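Local coordinates for protein diaminobutyrate-pyruvate transaminase and L-2,4-diaminobutyrate decarboxylase (Vibrio parahaemolyticus, PDB 2QMA) that probably binds pyridoxal 5'-phosphate and decarboxylates L-2,4-diaminobutyrate through this C-terminal domain, the transaminase activity probably lying in the preceding part of the protein, at residues A14-E17 with E18-K21; S43-K46 with S47-E50; D376-K379 with V380-M384. All blocks are in the same frame, centred on the assembly; numbering follows the deposited sequence.

Contact 1: residues A14-E17 with E18-K21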
# COMPACT_ATOMS: atom_id res chain seq x y z
N ALA A 14 -8.84 -34.91 -3.53
CA ALA A 14 -8.61 -33.52 -3.02
C ALA A 14 -9.45 -33.30 -1.77
O ALA A 14 -10.69 -33.40 -1.82
CB ALA A 14 -8.93 -32.45 -4.11
N PRO A 15 -8.79 -33.04 -0.62
CA PRO A 15 -9.47 -32.82 0.68
C PRO A 15 -10.21 -31.49 0.77
O PRO A 15 -9.93 -30.68 1.68
CB PRO A 15 -8.32 -32.85 1.68
CG PRO A 15 -7.12 -32.43 0.89
CD PRO A 15 -7.32 -33.01 -0.48
N GLN A 16 -11.16 -31.26 -0.13
CA GLN A 16 -11.88 -29.97 -0.17
C GLN A 16 -12.65 -29.67 1.10
O GLN A 16 -12.91 -28.50 1.40
CB GLN A 16 -12.82 -29.90 -1.36
CG GLN A 16 -12.11 -29.97 -2.68
CD GLN A 16 -13.06 -29.69 -3.81
OE1 GLN A 16 -13.81 -30.56 -4.24
NE2 GLN A 16 -13.04 -28.45 -4.31
N GLU A 17 -13.03 -30.71 1.84
CA GLU A 17 -13.72 -30.52 3.11
C GLU A 17 -12.78 -30.05 4.22
O GLU A 17 -13.17 -29.24 5.07
CB GLU A 17 -14.51 -31.77 3.52
CG GLU A 17 -15.68 -32.12 2.57
CD GLU A 17 -16.82 -31.10 2.63
OE1 GLU A 17 -17.43 -30.92 3.72
OE2 GLU A 17 -17.13 -30.50 1.57
N GLU A 18 -11.54 -30.54 4.22
CA GLU A 18 -10.57 -30.05 5.22
C GLU A 18 -10.01 -28.66 4.88
O GLU A 18 -9.65 -27.88 5.77
CB GLU A 18 -9.46 -31.08 5.53
CG GLU A 18 -8.17 -30.97 4.74
CD GLU A 18 -7.15 -32.07 5.10
OE1 GLU A 18 -6.18 -32.27 4.32
OE2 GLU A 18 -7.30 -32.72 6.15
N TRP A 19 -9.94 -28.34 3.59
CA TRP A 19 -9.56 -26.98 3.17
C TRP A 19 -10.62 -25.96 3.58
O TRP A 19 -10.31 -24.79 3.85
CB TRP A 19 -9.34 -26.92 1.66
CG TRP A 19 -8.16 -27.72 1.16
CD1 TRP A 19 -7.10 -28.18 1.90
CD2 TRP A 19 -7.91 -28.12 -0.20
NE1 TRP A 19 -6.22 -28.84 1.07
CE2 TRP A 19 -6.69 -28.83 -0.21
CE3 TRP A 19 -8.61 -27.96 -1.40
CZ2 TRP A 19 -6.15 -29.37 -1.39
CZ3 TRP A 19 -8.09 -28.52 -2.56
CH2 TRP A 19 -6.87 -29.22 -2.54
N LYS A 20 -11.88 -26.40 3.61
CA LYS A 20 -12.99 -25.50 3.94
C LYS A 20 -12.75 -24.69 5.22
O LYS A 20 -13.16 -23.52 5.31
CB LYS A 20 -14.31 -26.27 4.03
CG LYS A 20 -14.98 -26.40 2.67
CD LYS A 20 -16.32 -27.06 2.80
CE LYS A 20 -17.13 -26.96 1.50
NZ LYS A 20 -18.22 -28.00 1.46
N LYS A 21 -12.06 -25.31 6.18
CA LYS A 21 -11.78 -24.71 7.49
C LYS A 21 -10.95 -23.43 7.35
O LYS A 21 -11.11 -22.50 8.14
CB LYS A 21 -11.03 -25.70 8.38
CG LYS A 21 -11.79 -26.97 8.72
CD LYS A 21 -10.91 -27.93 9.55
CE LYS A 21 -11.64 -29.21 9.93
NZ LYS A 21 -12.44 -29.82 8.82
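Pro15 and Trp19 meet at a slant, with the pyrrolidine ring beside the NE1, CE2 and CZ2 side of the indole. Pro15 CG lies 3.8 Å from Trp19 CE2 and is about as close to NE1 and CZ2. The carbonyl of Pro15 takes one face of the same indole: its O sits about 3.5 Å above the ring plane, offset toward the rim. Trp19 CG points to the backbone N side of its residue (chi1 -66°), which folds the ring back over the start of the helix. Further out on the indole, CH2 reaches Ala14 CB at 4.1 Å.

Pro15 O is held by two backbone donors. Trp19 N gives the straighter bond, 3.0 Å to Pro15 O with an angle of 160° at the hydrogen. Glu18 N also makes a bond to this oxygen, but a weak one, well bent at the hydrogen. The Glu18 side chain crosses the proline obliquely, and Glu18 OE1 comes to 3.4 Å from Pro15 CB.

Glu17 and Lys20 run side by side in the same direction. Lys20 is extended, whereas Glu17 bends at its second torsion, and their ends meet. Lys20 NZ forms a salt bridge of 2.7 Å to Glu17 OE2, on the syn side and 24° out of the carboxylate plane. Glu17 was modelled in two conformers; the bridge is that of the conformer described, so it may be only partly formed.

Gln16 turns to the second subunit, where its NE2 bonds to the backbone O of Leu477 and of Pro475. Trp19 packs on Met395 of that subunit. The local motif is a helix start: Pro15 stands at the N-cap position, right before the short helix that starts at Gln16, and is the centre of an inverse gamma turn.

Contact 2: residues S43-K46 with S47-E50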
# COMPACT_ATOMS: atom_id res chain seq x y z
N SER A 43 -8.95 -11.91 21.93
CA SER A 43 -8.55 -12.32 23.27
C SER A 43 -7.02 -12.31 23.45
O SER A 43 -6.52 -11.80 24.45
CB SER A 43 -9.13 -13.70 23.61
OG SER A 43 -8.59 -14.13 24.82
N ALA A 44 -6.28 -12.85 22.47
CA ALA A 44 -4.82 -12.91 22.57
C ALA A 44 -4.22 -11.50 22.62
O ALA A 44 -3.27 -11.27 23.37
CB ALA A 44 -4.24 -13.69 21.41
N MSE A 45 -4.78 -10.57 21.86
CA MSE A 45 -4.27 -9.19 21.84
C MSE A 45 -4.60 -8.46 23.13
O MSE A 45 -3.80 -7.67 23.61
CB MSE A 45 -4.76 -8.39 20.64
CG MSE A 45 -4.15 -8.77 19.30
SE MSE A 45 -2.19 -8.72 19.24
CE MSE A 45 -1.86 -6.95 19.97
N LYS A 46 -5.77 -8.75 23.71
CA LYS A 46 -6.13 -8.18 24.99
C LYS A 46 -5.08 -8.58 26.04
O LYS A 46 -4.56 -7.73 26.77
CB LYS A 46 -7.52 -8.67 25.39
CG LYS A 46 -8.03 -8.09 26.73
CD LYS A 46 -9.49 -8.39 26.90
CE LYS A 46 -9.95 -8.02 28.30
NZ LYS A 46 -11.39 -7.64 28.30
N SER A 47 -4.77 -9.87 26.09
CA SER A 47 -3.75 -10.39 27.02
C SER A 47 -2.42 -9.70 26.81
O SER A 47 -1.71 -9.38 27.77
CB SER A 47 -3.56 -11.90 26.84
OG SER A 47 -2.55 -12.38 27.72
N VAL A 48 -2.07 -9.48 25.54
CA VAL A 48 -0.81 -8.83 25.21
C VAL A 48 -0.81 -7.39 25.77
O VAL A 48 0.07 -7.02 26.55
CB VAL A 48 -0.52 -8.85 23.67
CG1 VAL A 48 0.66 -7.96 23.34
CG2 VAL A 48 -0.31 -10.28 23.20
N PHE A 49 -1.83 -6.61 25.38
CA PHE A 49 -1.94 -5.20 25.81
C PHE A 49 -1.92 -5.09 27.35
O PHE A 49 -1.27 -4.21 27.91
CB PHE A 49 -3.20 -4.56 25.25
CG PHE A 49 -3.09 -4.21 23.78
CD1 PHE A 49 -2.05 -3.39 23.34
CD2 PHE A 49 -4.03 -4.65 22.87
CE1 PHE A 49 -1.94 -3.03 21.97
CE2 PHE A 49 -3.95 -4.30 21.51
CZ PHE A 49 -2.91 -3.50 21.06
N GLU A 50 -2.60 -6.02 28.02
CA GLU A 50 -2.69 -5.99 29.48
C GLU A 50 -1.34 -6.19 30.15
O GLU A 50 -1.08 -5.58 31.17
CB GLU A 50 -3.69 -7.02 29.99
CG GLU A 50 -5.11 -6.58 29.79
CD GLU A 50 -6.13 -7.64 30.13
OE1 GLU A 50 -5.74 -8.80 30.38
OE2 GLU A 50 -7.34 -7.31 30.13
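Lys46 and Glu50 touch one turn apart on the alpha-helix 32-51. The Lys46 chain starts at CB, next to the peptide bond to Ser47. It places CG opposite the backbone N (chi1 -178°) and stays extended, which carries it past the Glu50 carboxylate. CG passes Glu50 OE2 at 3.6 Å, and CD is a little further from it. Lys46 CE makes the closest approach, 3.3 Å to Glu50 OE2. The tip swings past: NZ ends 4.5 Å from OE2, so the opposite charges are near each other but form no salt bridge. The backbones are joined by Glu50 N to Lys46 O, one of four regular helix bonds here. Glu50 and Lys46 also pack on Ser31 of the second subunit.

On another side of the helix, Val48 and Ala44 face helix 80-92, at Ala88. Met45, a selenomethionine, packs on Ala92 of that helix and on Leu125 of the second subunit. Its chain bends twice, which brings the methyl back to Phe49. This is an off-centre CH-pi contact: Met45 CE stands 4.1 Å from the Phe49 ring centroid, 29° off the normal, with CE2 its nearest ring atom.

Contact 3: residues D376-K379 with V380-M384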
# COMPACT_ATOMS: atom_id res chain seq x y z
N ASP A 376 -8.78 1.13 2.25
CA ASP A 376 -8.40 1.96 3.38
C ASP A 376 -9.39 3.13 3.73
O ASP A 376 -9.44 3.63 4.87
CB ASP A 376 -6.98 2.54 3.18
CG ASP A 376 -5.91 1.47 3.22
OD1 ASP A 376 -6.01 0.62 4.12
OD2 ASP A 376 -4.99 1.47 2.34
N ALA A 377 -10.15 3.56 2.74
CA ALA A 377 -11.02 4.74 2.91
C ALA A 377 -12.11 4.41 3.94
O ALA A 377 -12.73 5.32 4.50
CB ALA A 377 -11.64 5.13 1.58
N LEU A 378 -12.31 3.11 4.21
CA LEU A 378 -13.36 2.69 5.17
C LEU A 378 -13.01 3.23 6.54
O LEU A 378 -13.88 3.70 7.27
CB LEU A 378 -13.62 1.17 5.19
CG LEU A 378 -14.73 0.68 6.18
CD1 LEU A 378 -16.12 1.15 5.77
CD2 LEU A 378 -14.75 -0.88 6.38
N LYS A 379 -11.71 3.23 6.86
CA LYS A 379 -11.21 3.75 8.12
C LYS A 379 -11.70 5.20 8.34
O LYS A 379 -12.27 5.48 9.39
CB LYS A 379 -9.68 3.72 8.17
CG LYS A 379 -9.07 2.34 7.97
CD LYS A 379 -7.57 2.51 7.62
CE LYS A 379 -7.02 1.26 7.10
NZ LYS A 379 -5.53 1.30 7.07
N VAL A 380 -11.47 6.08 7.37
CA VAL A 380 -11.86 7.49 7.53
C VAL A 380 -13.39 7.58 7.55
O VAL A 380 -13.97 8.38 8.31
CB VAL A 380 -11.28 8.40 6.43
CG1 VAL A 380 -11.63 9.87 6.70
CG2 VAL A 380 -9.75 8.23 6.28
N PHE A 381 -14.06 6.80 6.70
CA PHE A 381 -15.52 6.84 6.59
C PHE A 381 -16.12 6.51 7.97
O PHE A 381 -17.01 7.24 8.45
CB PHE A 381 -15.99 5.88 5.49
CG PHE A 381 -17.49 5.81 5.28
CD1 PHE A 381 -18.16 6.81 4.59
CD2 PHE A 381 -18.20 4.68 5.68
CE1 PHE A 381 -19.52 6.70 4.34
CE2 PHE A 381 -19.57 4.58 5.43
CZ PHE A 381 -20.22 5.59 4.75
N MSE A 382 -15.60 5.47 8.62
CA MSE A 382 -16.09 5.09 9.96
C MSE A 382 -15.66 6.07 11.05
O MSE A 382 -16.47 6.46 11.90
CB MSE A 382 -15.67 3.65 10.32
CG MSE A 382 -16.23 2.66 9.31
SE MSE A 382 -16.08 0.79 9.77
CE MSE A 382 -16.72 0.89 11.61
N THR A 383 -14.40 6.49 11.00
CA THR A 383 -13.86 7.44 11.96
C THR A 383 -14.66 8.76 12.02
O THR A 383 -14.97 9.27 13.14
CB THR A 383 -12.36 7.72 11.68
OG1 THR A 383 -11.56 6.63 12.17
CG2 THR A 383 -11.93 9.02 12.32
N MSE A 384 -15.04 9.30 10.85
CA MSE A 384 -15.79 10.58 10.82
C MSE A 384 -17.26 10.48 11.28
O MSE A 384 -17.88 11.48 11.68
CB MSE A 384 -15.69 11.26 9.45
CG MSE A 384 -14.23 11.66 9.10
SE MSE A 384 -13.26 12.60 10.50
CE MSE A 384 -12.42 11.15 11.37
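Leu378 comes to the Phe381 ring obliquely, and its CD1 lies 4.1 Å from Phe381 CD2. The Phe381 side chain also packs on Val141 and Val145 of helix 136-152 and on Val87 of the second subunit. The other flat group is the Asp376 carboxylate. Its OD1 receives a weak bond from Lys379 NZ, 3.1 Å away and part of a salt bridge, and makes a second salt bridge to Arg374. Its OD2 is hydrogen-bonded to Ser332 OG.

Phe381 is on the buried alpha-helix 377-386, and Asp376 lies close to its N-terminal end, within the pyridoxal-dependent decarboxylase domain. The mixed seven-stranded sheet beside it is that of the fold type I enzymes that use this cofactor.

Lys379 stays extended beyond CG, which carries its amine back along the chain to Asp376. There NZ also meets Glu119 in a salt bridge and the backbone O of Ser332 and of Thr330. The buried charge thus has two carboxylates and two carbonyls round it, which probably favours the protonated amine. Ser332 binds both members of the pair and so helps set their positions.

Val380 lies on the side toward the sheet and packs on Phe163 of strand 160-164. Its side chain is about 12 Å from that of Lys325, the predicted cofactor lysine, which carries no cofactor here. Thr383 OG1 bonds to Gln329 OE1.

Leu378 and Met382, a selenomethionine, are four residues apart and in contact, and both face helix 113-125. The backbone bond from Met382 N to Leu378 O is 2.8 Å, with an angle of 166° at the hydrogen. Beside it, Met382 SE rests 3.8 Å from Leu378 CG.

Each contact is local to one helix or its end, and all touch the second subunit, but they differ in burial. Contact 1 is on the surface, in the short helix 16-19 at the start of the modelled chain. Contact 2 is partly buried, in the next helix, 32-51; the centres of the two are 31 Å apart. Contact 3 is fully buried, about 15 Å from contact 2 between nearest atoms. Oppositely charged pairs change with place: a salt bridge at the surface in contact 1, a near miss in contact 2, and a buried pair with further polar partners in contact 3. Apolar packing runs from a proline and tryptophan to selenomethionine with phenylalanine or leucine.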